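Local coordinates for actin-related protein 8 (Homo sapiens, PDB 4FO0) that binds ATP with low basal ATPase activity, cannot polymerise, and is a proposed core subunit of the INO80 chromatin remodeling complex, at residues A115-C120 and Q335-D340; G295-E300 and L344-R349. All coordinates share one frame; numbering follows the deposited sequence.

Interactions 1 and 2, with centres about 13 Å apart, belong to one three-stranded antiparallel sheet in which strand 343-350 runs between strands 115-118 and 330-336. In interaction 1 side chains from the two outer strands meet over the first residues of that middle strand; interaction 2 packs the loop after helix 280-293 against the middle strand itself. Probable backbone hydrogen bonds tie them together, Ile336 N to Leu344 O and Ala115 O to Leu345 N, both 2.8 Å, and Ile336 CD1 packs on Tyr346 CE2 at 3.6 Å. Both contacts are peripheral in the actin-family fold, centred about 29 and 27 Å from the centre of the chain, and lie away from the annotated ATP-binding residues.

Interaction 1 (A115-C120 and Q335-D340); sequences AILDHC and QIRHPD
Leu117 and Asp118 meet Gln335 and Arg337 where side chains from the two outer strands of a three-stranded antiparallel sheet, and from the loop that follows the second, reach each other over the start of middle strand 343-350. Leu117 and Asp118 both face Ala343 of that strand in a classic beta bulge, and the CB of each points toward 335-340. Arg337 bridges the gap. Its CG is anti to the carbonyl carbon (chi1 -60°) and the chain is extended as far as NE; the side chain packs on Ala343 on its way to 115-120. NE donates to Gln335 OE1 at 2.9 Å (N-H...O angle 156°), the acceptor near the guanidinium plane but the donor tilted out of the Gln335 carbonyl plane. NH1 hydrogen-bonds to Ser121 O. Asp118 OD2 lies at the guanidinium edge, near its plane, 3.8 Å from Arg337 NH2, a long salt bridge with carboxylate and guanidinium planes 54° apart. The Gln335 amide and Ser121 carbonyl, rather than this distant carboxylate, probably set the guanidinium's rotation. The Leu117 side chain crosses that of Gln335 at about a right angle, its CD1 methyl against the amide, 3.3 Å from Gln335 NE2 and 3.6 Å from Gln335 CD.

Interaction 2 (G295-E300 and L344-R349); sequences GFPYRE and LLYQFR
Phe296 turns the edge of its ring toward the face of Phe348 in an offset edge-to-face pair, centroids 6.0 Å apart and planes at 68°; the touching atoms are Phe296 CD1 and Phe348 CE1, 3.9 Å from each other. One face of the Phe296 ring carries Tyr298 N, offset toward the rim. Pro297 fits between the two aromatic side chains of strand 343-350: its CB approaches the Tyr346 ring obliquely, 3.6 Å from CD1, while its CD lies 3.7 Å from Phe348 CD1 and its CG packs on Phe348 CB. Phe348 holds CG between the backbone N and the carbonyl carbon (chi1 90°), which turns its ring toward the loop. Tyr298 CD1 comes within 4.1 Å of Tyr346 OH, and Tyr298 OH hydrogen-bonds to Asp308 of helix 306-319. Beyond the contact, the Tyr346 ring meets that of Phe334 with planes about 10° apart. Near the start of the loop, Gly295 is the C-prime residue of the Schellman motif that ends helix 280-293, and Tyr298 centres an inverse gamma turn. With no hydrogen bond between the segments, the loop is held to the sheet here by apolar contacts of proline and aromatic rings, largely buried.

Interaction 1 (A115-C120 and Q335-D340)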
loop_
_atom_site.group_PDB
_atom_site.type_symbol
_atom_site.label_atom_id
_atom_site.label_comp_id
_atom_site.label_asym_id
_atom_site.label_seq_id
_atom_site.Cartn_x
_atom_site.Cartn_y
_atom_site.Cartn_z
ATOM N N ALA A 115 16.796 -5.484 27.633
ATOM C CA ALA A 115 16.684 -4.787 28.892
ATOM C C ALA A 115 15.217 -4.394 29.024
ATOM O O ALA A 115 14.525 -4.264 28.010
ATOM C CB ALA A 115 17.557 -3.554 28.873
ATOM N N ILE A 116 14.718 -4.223 30.249
ATOM C CA ILE A 116 13.371 -3.667 30.374
ATOM C C ILE A 116 13.414 -2.152 30.603
ATOM O O ILE A 116 14.195 -1.644 31.414
ATOM C CB ILE A 116 12.424 -4.403 31.390
ATOM C CG1 ILE A 116 12.445 -3.718 32.736
ATOM C CG2 ILE A 116 12.721 -5.920 31.509
ATOM C CD1 ILE A 116 13.632 -4.105 33.535
ATOM N N LEU A 117 12.604 -1.434 29.834
ATOM C CA LEU A 117 12.522 0.010 29.960
ATOM C C LEU A 117 11.471 0.348 31.001
ATOM O O LEU A 117 11.573 1.359 31.685
ATOM C CB LEU A 117 12.125 0.632 28.631
ATOM C CG LEU A 117 13.136 0.548 27.494
ATOM C CD1 LEU A 117 12.670 1.421 26.339
ATOM C CD2 LEU A 117 14.496 0.985 27.992
ATOM N N ASP A 118 10.471 -0.524 31.113
ATOM C CA ASP A 118 9.311 -0.313 31.975
ATOM C C ASP A 118 8.681 -1.639 32.353
ATOM O O ASP A 118 8.659 -2.568 31.562
ATOM C CB ASP A 118 8.254 0.542 31.275
ATOM C CG ASP A 118 8.388 2.021 31.591
ATOM O OD1 ASP A 118 7.979 2.425 32.706
ATOM O OD2 ASP A 118 8.887 2.774 30.721
ATOM N N HIS A 119 8.168 -1.728 33.569
ATOM C CA HIS A 119 7.579 -2.957 34.033
ATOM C C HIS A 119 6.447 -3.357 33.148
ATOM O O HIS A 119 6.289 -4.539 32.797
ATOM C CB HIS A 119 7.087 -2.801 35.458
ATOM C CG HIS A 119 6.438 -4.035 36.011
ATOM N ND1 HIS A 119 5.121 -4.128 36.197
ATOM C CD2 HIS A 119 6.976 -5.247 36.412
ATOM C CE1 HIS A 119 4.824 -5.334 36.692
ATOM N NE2 HIS A 119 5.961 -6.016 36.825
ATOM N N CYS A 120 5.637 -2.382 32.773
ATOM C CA CYS A 120 4.554 -2.620 31.843
ATOM C C CYS A 120 4.793 -1.860 30.555
ATOM O O CYS A 120 5.385 -0.792 30.557
ATOM C CB CYS A 120 3.223 -2.218 32.468
ATOM S SG CYS A 120 2.576 -3.456 33.605
ATOM N N GLN A 335 12.654 -1.223 20.292
ATOM C CA GLN A 335 11.759 -1.518 21.410
ATOM C C GLN A 335 10.665 -2.520 21.059
ATOM O O GLN A 335 10.266 -2.647 19.905
ATOM C CB GLN A 335 11.089 -0.236 21.892
ATOM C CG GLN A 335 12.044 0.802 22.434
ATOM C CD GLN A 335 11.315 1.955 23.098
ATOM O OE1 GLN A 335 10.095 1.919 23.270
ATOM N NE2 GLN A 335 12.060 2.984 23.476
ATOM N N ILE A 336 10.172 -3.231 22.061
ATOM C CA ILE A 336 8.892 -3.899 21.913
ATOM C C ILE A 336 8.004 -3.485 23.079
ATOM O O ILE A 336 8.395 -3.594 24.226
ATOM C CB ILE A 336 9.005 -5.420 21.884
ATOM C CG1 ILE A 336 10.051 -5.875 20.857
ATOM C CG2 ILE A 336 7.638 -6.012 21.563
ATOM C CD1 ILE A 336 10.109 -7.408 20.671
ATOM N N ARG A 337 6.818 -2.980 22.769
ATOM C CA ARG A 337 5.848 -2.600 23.781
ATOM C C ARG A 337 4.514 -3.275 23.483
ATOM O O ARG A 337 3.521 -2.618 23.173
ATOM C CB ARG A 337 5.679 -1.083 23.811
ATOM C CG ARG A 337 6.966 -0.348 24.120
ATOM C CD ARG A 337 6.725 1.143 24.296
ATOM N NE ARG A 337 7.815 1.794 25.020
ATOM C CZ ARG A 337 7.817 2.007 26.336
ATOM N NH1 ARG A 337 6.784 1.623 27.072
ATOM N NH2 ARG A 337 8.849 2.605 26.920
ATOM N N HIS A 338 4.492 -4.596 23.584
ATOM C CA HIS A 338 3.263 -5.325 23.345
ATOM C C HIS A 338 2.409 -5.428 24.581
ATOM O O HIS A 338 2.910 -5.394 25.701
ATOM C CB HIS A 338 3.577 -6.711 22.813
ATOM C CG HIS A 338 4.132 -6.690 21.427
ATOM N ND1 HIS A 338 4.608 -7.820 20.794
ATOM C CD2 HIS A 338 4.283 -5.669 20.550
ATOM C CE1 HIS A 338 5.033 -7.491 19.587
ATOM N NE2 HIS A 338 4.853 -6.193 19.416
ATOM N N PRO A 339 1.100 -5.559 24.385
ATOM C CA PRO A 339 0.268 -5.824 25.562
ATOM C C PRO A 339 0.710 -7.141 26.220
ATOM O O PRO A 339 1.246 -8.012 25.531
ATOM C CB PRO A 339 -1.147 -5.943 24.973
ATOM C CG PRO A 339 -1.059 -5.324 23.593
ATOM C CD PRO A 339 0.338 -5.604 23.128
ATOM N N ASP A 340 0.521 -7.278 27.532
ATOM C CA ASP A 340 0.831 -8.537 28.221
ATOM C C ASP A 340 2.340 -8.800 28.309
ATOM O O ASP A 340 2.784 -9.917 28.577
ATOM C CB ASP A 340 0.130 -9.719 27.537
ATOM C CG ASP A 340 -1.298 -9.953 28.051
ATOM O OD1 ASP A 340 -1.804 -9.137 28.862
ATOM O OD2 ASP A 340 -1.917 -10.964 27.627
#

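Interaction 2 (G295-E300 and L344-R349)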
loop_
_atom_site.group_PDB
_atom_site.type_symbol
_atom_site.label_atom_id
_atom_site.label_comp_id
_atom_site.label_asym_id
_atom_site.label_seq_id
_atom_site.Cartn_x
_atom_site.Cartn_y
_atom_site.Cartn_z
ATOM N N GLY A 295 20.482 -13.803 13.466
ATOM C CA GLY A 295 20.243 -13.990 14.891
ATOM C C GLY A 295 19.327 -12.979 15.574
ATOM O O GLY A 295 19.573 -12.557 16.704
ATOM N N PHE A 296 18.267 -12.592 14.879
ATOM C CA PHE A 296 17.233 -11.704 15.407
ATOM C C PHE A 296 16.830 -12.075 16.832
ATOM O O PHE A 296 16.306 -13.169 17.073
ATOM C CB PHE A 296 16.018 -11.794 14.491
ATOM C CG PHE A 296 14.946 -10.820 14.808
ATOM C CD1 PHE A 296 15.216 -9.454 14.833
ATOM C CD2 PHE A 296 13.649 -11.264 15.059
ATOM C CE1 PHE A 296 14.202 -8.540 15.116
ATOM C CE2 PHE A 296 12.639 -10.365 15.338
ATOM C CZ PHE A 296 12.912 -8.997 15.363
ATOM N N PRO A 297 17.047 -11.153 17.779
ATOM C CA PRO A 297 17.004 -11.527 19.195
ATOM C C PRO A 297 15.589 -11.797 19.707
ATOM O O PRO A 297 15.440 -12.450 20.732
ATOM C CB PRO A 297 17.623 -10.315 19.902
ATOM C CG PRO A 297 17.836 -9.261 18.832
ATOM C CD PRO A 297 17.124 -9.698 17.606
ATOM N N TYR A 298 14.568 -11.305 19.016
ATOM C CA TYR A 298 13.194 -11.605 19.410
ATOM C C TYR A 298 12.779 -12.966 18.828
ATOM O O TYR A 298 12.185 -13.056 17.757
ATOM C CB TYR A 298 12.251 -10.482 18.968
ATOM C CG TYR A 298 10.789 -10.723 19.270
ATOM C CD1 TYR A 298 10.395 -11.503 20.353
ATOM C CD2 TYR A 298 9.798 -10.183 18.458
ATOM C CE1 TYR A 298 9.052 -11.731 20.618
ATOM C CE2 TYR A 298 8.459 -10.403 18.720
ATOM C CZ TYR A 298 8.091 -11.173 19.800
ATOM O OH TYR A 298 6.756 -11.385 20.061
ATOM N N ARG A 299 12.996 -14.019 19.552
ATOM C CA ARG A 299 12.923 -15.305 18.968
ATOM C C ARG A 299 11.554 -15.887 18.927
ATOM O O ARG A 299 11.340 -16.848 18.274
ATOM C CB ARG A 299 13.822 -16.247 19.711
ATOM C CG ARG A 299 15.277 -16.085 19.399
ATOM C CD ARG A 299 16.061 -15.906 20.665
ATOM N NE ARG A 299 17.338 -15.251 20.434
ATOM C CZ ARG A 299 18.006 -14.576 21.362
ATOM N NH1 ARG A 299 17.505 -14.445 22.575
ATOM N NH2 ARG A 299 19.162 -14.002 21.069
ATOM N N GLU A 300 10.605 -15.320 19.617
ATOM C CA GLU A 300 9.283 -15.885 19.594
ATOM C C GLU A 300 8.324 -15.134 18.735
ATOM O O GLU A 300 7.159 -15.270 18.875
ATOM C CB GLU A 300 8.734 -15.964 20.989
ATOM C CG GLU A 300 9.307 -14.915 21.888
ATOM C CD GLU A 300 10.444 -15.443 22.698
ATOM O OE1 GLU A 300 11.496 -14.770 22.764
ATOM O OE2 GLU A 300 10.251 -16.540 23.239
ATOM N N LEU A 344 10.263 -3.492 26.400
ATOM C CA LEU A 344 11.570 -4.101 26.142
ATOM C C LEU A 344 12.436 -3.306 25.178
ATOM O O LEU A 344 11.949 -2.716 24.208
ATOM C CB LEU A 344 11.385 -5.500 25.586
ATOM C CG LEU A 344 10.746 -6.487 26.550
ATOM C CD1 LEU A 344 10.324 -7.727 25.787
ATOM C CD2 LEU A 344 11.738 -6.856 27.638
ATOM N N LEU A 345 13.732 -3.302 25.452
ATOM C CA LEU A 345 14.700 -2.680 24.558
ATOM C C LEU A 345 15.764 -3.692 24.148
ATOM O O LEU A 345 16.408 -4.293 25.002
ATOM C CB LEU A 345 15.372 -1.501 25.233
ATOM C CG LEU A 345 16.445 -0.873 24.360
ATOM C CD1 LEU A 345 15.776 -0.096 23.247
ATOM C CD2 LEU A 345 17.338 0.013 25.191
ATOM N N TYR A 346 15.928 -3.865 22.837
ATOM C CA TYR A 346 16.859 -4.828 22.253
ATOM C C TYR A 346 18.041 -4.161 21.543
ATOM O O TYR A 346 17.861 -3.255 20.720
ATOM C CB TYR A 346 16.136 -5.678 21.215
ATOM C CG TYR A 346 15.259 -6.771 21.770
ATOM C CD1 TYR A 346 15.760 -8.057 21.950
ATOM C CD2 TYR A 346 13.920 -6.538 22.065
ATOM C CE1 TYR A 346 14.966 -9.075 22.434
ATOM C CE2 TYR A 346 13.109 -7.557 22.564
ATOM C CZ TYR A 346 13.642 -8.819 22.746
ATOM O OH TYR A 346 12.861 -9.843 23.233
ATOM N N GLN A 347 19.249 -4.621 21.857
ATOM C CA GLN A 347 20.421 -4.318 21.035
ATOM C C GLN A 347 20.537 -5.349 19.925
ATOM O O GLN A 347 20.350 -6.550 20.150
ATOM C CB GLN A 347 21.713 -4.391 21.853
ATOM C CG GLN A 347 21.724 -3.563 23.108
ATOM C CD GLN A 347 21.427 -2.111 22.832
ATOM O OE1 GLN A 347 22.053 -1.481 21.976
ATOM N NE2 GLN A 347 20.456 -1.565 23.553
ATOM N N PHE A 348 20.845 -4.907 18.718
ATOM C CA PHE A 348 21.433 -5.872 17.799
ATOM C C PHE A 348 22.127 -5.314 16.592
ATOM O O PHE A 348 22.017 -4.126 16.271
ATOM C CB PHE A 348 20.480 -7.004 17.438
ATOM C CG PHE A 348 19.635 -6.734 16.253
ATOM C CD1 PHE A 348 19.340 -7.766 15.362
ATOM C CD2 PHE A 348 19.095 -5.478 16.044
ATOM C CE1 PHE A 348 18.538 -7.542 14.266
ATOM C CE2 PHE A 348 18.294 -5.235 14.942
ATOM C CZ PHE A 348 18.013 -6.270 14.054
ATOM N N ARG A 349 22.885 -6.191 15.952
ATOM C CA ARG A 349 23.794 -5.774 14.897
ATOM C C ARG A 349 23.268 -6.182 13.526
ATOM O O ARG A 349 22.906 -7.335 13.317
ATOM C CB ARG A 349 25.151 -6.389 15.159
ATOM C CG ARG A 349 26.294 -5.567 14.677
ATOM C CD ARG A 349 27.573 -6.141 15.231
ATOM N NE ARG A 349 28.023 -5.378 16.385
ATOM C CZ ARG A 349 29.039 -5.743 17.155
ATOM N NH1 ARG A 349 29.687 -6.871 16.893
ATOM N NH2 ARG A 349 29.398 -4.990 18.187
#